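Local coordinates for adenylosuccinate lyase (Francisella tularensis subsp. tularensis SCHU S4, PDB 4EEI), which probably catalyses two fumarate-releasing eliminations of purine biosynthesis, one of them splitting adenylosuccinate into AMP and fumarate, at residues A157-F171 against L222-L236. Numbering follows the deposited sequence.
Sequences AYVEFKRRLKDLKDF and LISIHGLIASAIERL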
loop_
_atom_site.group_PDB
_atom_site.type_symbol
_atom_site.label_atom_id
_atom_site.label_comp_id
_atom_site.label_asym_id
_atom_site.label_seq_id
_atom_site.Cartn_x
_atom_site.Cartn_y
_atom_site.Cartn_z
ATOM N N ALA B 157 -22.659 0.276 -11.784
ATOM C CA ALA B 157 -21.401 0.952 -12.047
ATOM C C ALA B 157 -21.675 2.446 -12.196
ATOM O O ALA B 157 -20.918 3.275 -11.692
ATOM C CB ALA B 157 -20.761 0.404 -13.288
ATOM N N TYR B 158 -22.754 2.784 -12.900
ATOM C CA TYR B 158 -23.134 4.191 -13.072
ATOM C C TYR B 158 -23.212 4.940 -11.750
ATOM O O TYR B 158 -22.577 5.987 -11.586
ATOM C CB TYR B 158 -24.468 4.302 -13.818
ATOM C CG TYR B 158 -25.092 5.684 -13.801
ATOM C CD1 TYR B 158 -24.655 6.677 -14.666
ATOM C CD2 TYR B 158 -26.125 5.986 -12.924
ATOM C CE1 TYR B 158 -25.228 7.935 -14.657
ATOM C CE2 TYR B 158 -26.702 7.242 -12.907
ATOM C CZ TYR B 158 -26.252 8.207 -13.779
ATOM O OH TYR B 158 -26.828 9.456 -13.759
ATOM N N VAL B 159 -23.989 4.420 -10.802
ATOM C CA VAL B 159 -24.165 5.128 -9.541
ATOM C C VAL B 159 -22.852 5.243 -8.769
ATOM O O VAL B 159 -22.622 6.236 -8.078
ATOM C CB VAL B 159 -25.282 4.528 -8.651
ATOM C CG1 VAL B 159 -26.635 4.676 -9.335
ATOM C CG2 VAL B 159 -24.996 3.059 -8.321
ATOM N N GLU B 160 -21.982 4.247 -8.897
ATOM C CA GLU B 160 -20.697 4.302 -8.197
ATOM C C GLU B 160 -19.804 5.393 -8.790
ATOM O O GLU B 160 -19.209 6.187 -8.059
ATOM C CB GLU B 160 -19.973 2.949 -8.229
ATOM C CG GLU B 160 -18.622 2.993 -7.516
ATOM C CD GLU B 160 -17.884 1.656 -7.512
ATOM O OE1 GLU B 160 -18.328 0.710 -8.215
ATOM O OE2 GLU B 160 -16.848 1.559 -6.807
ATOM N N PHE B 161 -19.709 5.428 -10.118
ATOM C CA PHE B 161 -18.947 6.477 -10.785
ATOM C C PHE B 161 -19.558 7.862 -10.543
ATOM O O PHE B 161 -18.825 8.850 -10.475
ATOM C CB PHE B 161 -18.805 6.188 -12.294
ATOM C CG PHE B 161 -17.729 5.186 -12.612
ATOM C CD1 PHE B 161 -16.386 5.568 -12.585
ATOM C CD2 PHE B 161 -18.046 3.867 -12.920
ATOM C CE1 PHE B 161 -15.368 4.650 -12.872
ATOM C CE2 PHE B 161 -17.035 2.934 -13.219
ATOM C CZ PHE B 161 -15.694 3.332 -13.193
ATOM N N LYS B 162 -20.883 7.941 -10.392
ATOM C CA LYS B 162 -21.511 9.222 -10.018
ATOM C C LYS B 162 -21.161 9.650 -8.586
ATOM O O LYS B 162 -21.050 10.850 -8.289
ATOM C CB LYS B 162 -23.040 9.184 -10.205
ATOM C CG LYS B 162 -23.495 9.150 -11.665
ATOM C CD LYS B 162 -23.447 10.538 -12.310
ATOM C CE LYS B 162 -24.522 11.439 -11.723
ATOM N NZ LYS B 162 -24.223 12.889 -11.930
ATOM N N ARG B 163 -21.011 8.686 -7.683
ATOM C CA ARG B 163 -20.565 9.032 -6.334
ATOM C C ARG B 163 -19.169 9.648 -6.421
ATOM O O ARG B 163 -18.869 10.623 -5.727
ATOM C CB ARG B 163 -20.575 7.805 -5.408
ATOM C CG ARG B 163 -21.975 7.354 -4.992
ATOM C CD ARG B 163 -21.937 6.290 -3.877
ATOM N NE ARG B 163 -21.434 4.977 -4.308
ATOM C CZ ARG B 163 -22.191 4.040 -4.873
ATOM N NH1 ARG B 163 -23.475 4.281 -5.125
ATOM N NH2 ARG B 163 -21.675 2.864 -5.197
ATOM N N ARG B 164 -18.324 9.095 -7.287
ATOM C CA ARG B 164 -16.969 9.628 -7.455
ATOM C C ARG B 164 -17.003 10.983 -8.155
ATOM O O ARG B 164 -16.217 11.879 -7.830
ATOM C CB ARG B 164 -16.096 8.650 -8.240
ATOM C CG ARG B 164 -15.985 7.261 -7.614
ATOM C CD ARG B 164 -15.099 7.238 -6.351
ATOM N NE ARG B 164 -15.778 7.793 -5.177
ATOM C CZ ARG B 164 -16.671 7.130 -4.444
ATOM N NH1 ARG B 164 -17.253 7.718 -3.407
ATOM N NH2 ARG B 164 -16.978 5.874 -4.748
ATOM N N LEU B 165 -17.921 11.143 -9.105
ATOM C CA LEU B 165 -18.028 12.413 -9.818
ATOM C C LEU B 165 -18.420 13.527 -8.855
ATOM O O LEU B 165 -17.886 14.637 -8.923
ATOM C CB LEU B 165 -19.010 12.311 -11.002
ATOM C CG LEU B 165 -19.220 13.608 -11.788
ATOM C CD1 LEU B 165 -17.928 14.028 -12.491
ATOM C CD2 LEU B 165 -20.344 13.442 -12.797
ATOM N N LYS B 166 -19.341 13.243 -7.938
ATOM C CA LYS B 166 -19.684 14.243 -6.937
ATOM C C LYS B 166 -18.489 14.580 -6.036
ATOM O O LYS B 166 -18.269 15.748 -5.724
ATOM C CB LYS B 166 -20.896 13.819 -6.098
ATOM C CG LYS B 166 -21.336 14.891 -5.097
ATOM C CD LYS B 166 -22.440 14.380 -4.184
ATOM C CE LYS B 166 -22.793 15.401 -3.093
ATOM N NZ LYS B 166 -21.721 15.578 -2.056
ATOM N N ASP B 167 -17.724 13.571 -5.617
ATOM C CA ASP B 167 -16.513 13.814 -4.816
ATOM C C ASP B 167 -15.578 14.780 -5.554
ATOM O O ASP B 167 -15.037 15.710 -4.952
ATOM C CB ASP B 167 -15.734 12.511 -4.554
ATOM C CG ASP B 167 -16.464 11.541 -3.629
ATOM O OD1 ASP B 167 -17.390 11.977 -2.910
ATOM O OD2 ASP B 167 -16.085 10.333 -3.614
ATOM N N LEU B 168 -15.375 14.547 -6.848
ATOM C CA LEU B 168 -14.444 15.369 -7.631
ATOM C C LEU B 168 -14.960 16.793 -7.832
ATOM O O LEU B 168 -14.195 17.767 -7.738
ATOM C CB LEU B 168 -14.134 14.731 -8.991
ATOM C CG LEU B 168 -13.131 13.590 -9.056
ATOM C CD1 LEU B 168 -12.845 13.226 -10.500
ATOM C CD2 LEU B 168 -11.842 13.969 -8.344
ATOM N N LYS B 169 -16.252 16.920 -8.115
ATOM C CA LYS B 169 -16.837 18.240 -8.293
ATOM C C LYS B 169 -16.811 19.011 -6.964
ATOM O O LYS B 169 -16.640 20.234 -6.951
ATOM C CB LYS B 169 -18.254 18.136 -8.866
ATOM C CG LYS B 169 -18.284 17.746 -10.356
ATOM C CD LYS B 169 -19.709 17.749 -10.904
ATOM C CE LYS B 169 -19.714 17.665 -12.426
ATOM N NZ LYS B 169 -21.080 17.538 -13.010
ATOM N N ASP B 170 -16.972 18.300 -5.851
ATOM C CA ASP B 170 -16.839 18.927 -4.536
ATOM C C ASP B 170 -15.420 19.447 -4.336
ATOM O O ASP B 170 -15.215 20.551 -3.833
ATOM C CB ASP B 170 -17.178 17.947 -3.409
ATOM C CG ASP B 170 -18.676 17.718 -3.255
ATOM O OD1 ASP B 170 -19.463 18.539 -3.774
ATOM O OD2 ASP B 170 -19.060 16.717 -2.604
ATOM N N PHE B 171 -14.439 18.644 -4.717
ATOM C CA PHE B 171 -13.043 19.047 -4.553
ATOM C C PHE B 171 -12.751 20.207 -5.484
ATOM O O PHE B 171 -12.011 21.121 -5.138
ATOM C CB PHE B 171 -12.105 17.898 -4.875
ATOM C CG PHE B 171 -10.671 18.170 -4.511
ATOM C CD1 PHE B 171 -9.794 18.725 -5.433
ATOM C CD2 PHE B 171 -10.205 17.872 -3.246
ATOM C CE1 PHE B 171 -8.455 18.976 -5.083
ATOM C CE2 PHE B 171 -8.874 18.121 -2.886
ATOM C CZ PHE B 171 -8.002 18.675 -3.803
ATOM N N LEU B 222 -7.197 14.376 -3.070
ATOM C CA LEU B 222 -7.555 14.180 -4.471
ATOM C C LEU B 222 -7.088 12.818 -4.971
ATOM O O LEU B 222 -7.843 12.100 -5.635
ATOM C CB LEU B 222 -6.954 15.290 -5.345
ATOM C CG LEU B 222 -7.150 15.130 -6.860
ATOM C CD1 LEU B 222 -8.626 15.055 -7.224
ATOM C CD2 LEU B 222 -6.487 16.270 -7.626
ATOM N N ILE B 223 -5.843 12.471 -4.660
ATOM C CA ILE B 223 -5.297 11.174 -5.055
ATOM C C ILE B 223 -6.087 10.021 -4.423
ATOM O O ILE B 223 -6.259 8.969 -5.046
ATOM C CB ILE B 223 -3.790 11.097 -4.720
ATOM C CG1 ILE B 223 -3.045 12.215 -5.452
ATOM C CG2 ILE B 223 -3.205 9.732 -5.078
ATOM C CD1 ILE B 223 -3.120 12.125 -6.964
ATOM N N SER B 224 -6.575 10.220 -3.198
ATOM C CA SER B 224 -7.450 9.234 -2.553
ATOM C C SER B 224 -8.766 9.053 -3.296
ATOM O O SER B 224 -9.277 7.927 -3.414
ATOM C CB SER B 224 -7.727 9.619 -1.100
ATOM O OG SER B 224 -6.522 9.555 -0.353
ATOM N N ILE B 225 -9.331 10.149 -3.787
ATOM C CA ILE B 225 -10.521 10.034 -4.631
ATOM C C ILE B 225 -10.190 9.252 -5.910
ATOM O O ILE B 225 -10.972 8.414 -6.371
ATOM C CB ILE B 225 -11.093 11.410 -5.007
ATOM C CG1 ILE B 225 -11.545 12.162 -3.752
ATOM C CG2 ILE B 225 -12.273 11.260 -5.977
ATOM C CD1 ILE B 225 -11.870 13.632 -4.021
ATOM N N HIS B 226 -9.032 9.530 -6.495
ATOM C CA HIS B 226 -8.632 8.825 -7.711
ATOM C C HIS B 226 -8.449 7.328 -7.420
ATOM O O HIS B 226 -8.721 6.484 -8.280
ATOM C CB HIS B 226 -7.351 9.446 -8.283
ATOM C CG HIS B 226 -7.588 10.719 -9.034
ATOM N ND1 HIS B 226 -6.616 11.320 -9.802
ATOM C CD2 HIS B 226 -8.694 11.492 -9.150
ATOM C CE1 HIS B 226 -7.113 12.411 -10.363
ATOM N NE2 HIS B 226 -8.375 12.535 -9.991
ATOM N N GLY B 227 -8.010 7.005 -6.205
ATOM C CA GLY B 227 -7.871 5.615 -5.783
ATOM C C GLY B 227 -9.211 4.896 -5.727
ATOM O O GLY B 227 -9.318 3.709 -6.083
ATOM N N LEU B 228 -10.239 5.610 -5.277
ATOM C CA LEU B 228 -11.593 5.053 -5.214
ATOM C C LEU B 228 -12.151 4.860 -6.616
ATOM O O LEU B 228 -12.857 3.875 -6.889
ATOM C CB LEU B 228 -12.514 5.974 -4.411
ATOM C CG LEU B 228 -12.227 6.104 -2.914
ATOM C CD1 LEU B 228 -13.005 7.275 -2.342
ATOM C CD2 LEU B 228 -12.626 4.832 -2.181
ATOM N N ILE B 229 -11.846 5.805 -7.507
ATOM C CA ILE B 229 -12.230 5.658 -8.911
ATOM C C ILE B 229 -11.564 4.411 -9.494
ATOM O O ILE B 229 -12.180 3.664 -10.265
ATOM C CB ILE B 229 -11.842 6.900 -9.730
ATOM C CG1 ILE B 229 -12.689 8.098 -9.293
ATOM C CG2 ILE B 229 -12.032 6.646 -11.251
ATOM C CD1 ILE B 229 -12.257 9.436 -9.892
ATOM N N ALA B 230 -10.313 4.175 -9.109
ATOM C CA ALA B 230 -9.576 3.020 -9.609
ATOM C C ALA B 230 -10.270 1.715 -9.224
ATOM O O ALA B 230 -10.323 0.773 -10.015
ATOM C CB ALA B 230 -8.125 3.040 -9.110
ATOM N N SER B 231 -10.799 1.652 -8.008
ATOM C CA SER B 231 -11.594 0.491 -7.596
ATOM C C SER B 231 -12.871 0.333 -8.416
ATOM O O SER B 231 -13.301 -0.785 -8.708
ATOM C CB SER B 231 -11.957 0.585 -6.118
ATOM O OG SER B 231 -10.820 0.284 -5.335
ATOM N N ALA B 232 -13.500 1.451 -8.754
ATOM C CA ALA B 232 -14.684 1.428 -9.614
ATOM C C ALA B 232 -14.335 0.917 -11.014
ATOM O O ALA B 232 -15.077 0.127 -11.615
ATOM C CB ALA B 232 -15.292 2.820 -9.699
ATOM N N ILE B 233 -13.214 1.395 -11.547
ATOM C CA ILE B 233 -12.745 0.950 -12.857
ATOM C C ILE B 233 -12.470 -0.552 -12.815
ATOM O O ILE B 233 -12.843 -1.291 -13.731
ATOM C CB ILE B 233 -11.472 1.711 -13.276
ATOM C CG1 ILE B 233 -11.822 3.165 -13.613
ATOM C CG2 ILE B 233 -10.788 1.035 -14.468
ATOM C CD1 ILE B 233 -10.606 4.057 -13.787
ATOM N N GLU B 234 -11.833 -1.006 -11.748
ATOM C CA GLU B 234 -11.463 -2.418 -11.666
ATOM C C GLU B 234 -12.684 -3.304 -11.491
ATOM O O GLU B 234 -12.762 -4.382 -12.082
ATOM C CB GLU B 234 -10.446 -2.668 -10.541
ATOM C CG GLU B 234 -9.809 -4.077 -10.603
ATOM C CD GLU B 234 -8.698 -4.273 -9.575
ATOM O OE1 GLU B 234 -8.193 -3.255 -9.053
ATOM O OE2 GLU B 234 -8.328 -5.438 -9.291
ATOM N N ARG B 235 -13.639 -2.854 -10.682
ATOM C CA ARG B 235 -14.839 -3.653 -10.456
ATOM C C ARG B 235 -15.592 -3.836 -11.753
ATOM O O ARG B 235 -16.060 -4.931 -12.042
ATOM C CB ARG B 235 -15.749 -3.029 -9.394
ATOM C CG ARG B 235 -16.930 -3.930 -8.998
ATOM C CD ARG B 235 -17.655 -3.401 -7.759
ATOM N NE ARG B 235 -18.459 -2.221 -8.054
ATOM C CZ ARG B 235 -19.744 -2.271 -8.392
ATOM N NH1 ARG B 235 -20.417 -1.151 -8.649
ATOM N NH2 ARG B 235 -20.364 -3.443 -8.476
ATOM N N LEU B 236 -15.722 -2.762 -12.532
ATOM C CA LEU B 236 -16.435 -2.837 -13.803
ATOM C C LEU B 236 -15.657 -3.662 -14.816
ATOM O O LEU B 236 -16.237 -4.434 -15.583
ATOM C CB LEU B 236 -16.698 -1.426 -14.345
ATOM C CG LEU B 236 -17.231 -1.274 -15.765
ATOM C CD1 LEU B 236 -18.559 -1.988 -15.934
ATOM C CD2 LEU B 236 -17.380 0.205 -16.095
HETATM O O HOH W 1 -15.445 3.739 -6.259
HETATM O O HOH W 2 -17.904 0.014 -11.105
HETATM O O HOH W 3 -15.854 -0.760 -6.649
#
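Phe161 and Leu168, two turns apart on helix 157-171, sit as knobs in holes of the nearly antiparallel helix 222-236 (168° between axes, 9.9 Å at closest approach). Phe161 has one ring face over Ala232, whose CB lies 3.8 Å from the ring centroid in a CH-pi contact, while Ile233 CG1 meets the ring edge in its plane. Leu168 enters by its CD2 branch, 3.6 Å from both Leu222 CD1 and Ile225 CG2, and its CD1 lies against Ile229 CD1. At the far end Phe171 turns a face to Leu222 CB.

A polar strip runs alongside. Glu160, with CG anti to the backbone N (chi1 179°) and the chain extended, lies across Ala232 and carries its carboxylate to Arg235. That arginine grips it side-on in a salt bridge: NE and NH1 both bond OE1, NH1 at 2.8 Å, from one face of a carboxylate plane tilted 30° from the guanidinium. Water 1 joins Glu160 OE2 and Arg164 NH2 to the carbonyl O of Leu228; water 2 links Glu160 OE1 to Ala232 O. The buried carboxylate is thus held by Arg235 directly and by waters 1 and 2.

Arg164 bends at chi2 and chi3, laying CD 3.5 Å from Leu228 CB and turning one guanidinium face to Leu228 CD1. Its NE and NH1 fix the group by a second side-on salt bridge, to Asp167 OD2. Asp217 of the second subunit pairs with Arg164 NH2, and Lys221 of that subunit with Asp167 OD1, so the polar strip runs into the subunit interface. Within the chain, helix 94-131 packs on Phe161 and Leu222, helix 304-333 on His226 and Ile229, and helix 272-293 on Ala230, embedding the pair in the long-helix bundle of the lyase 1 family.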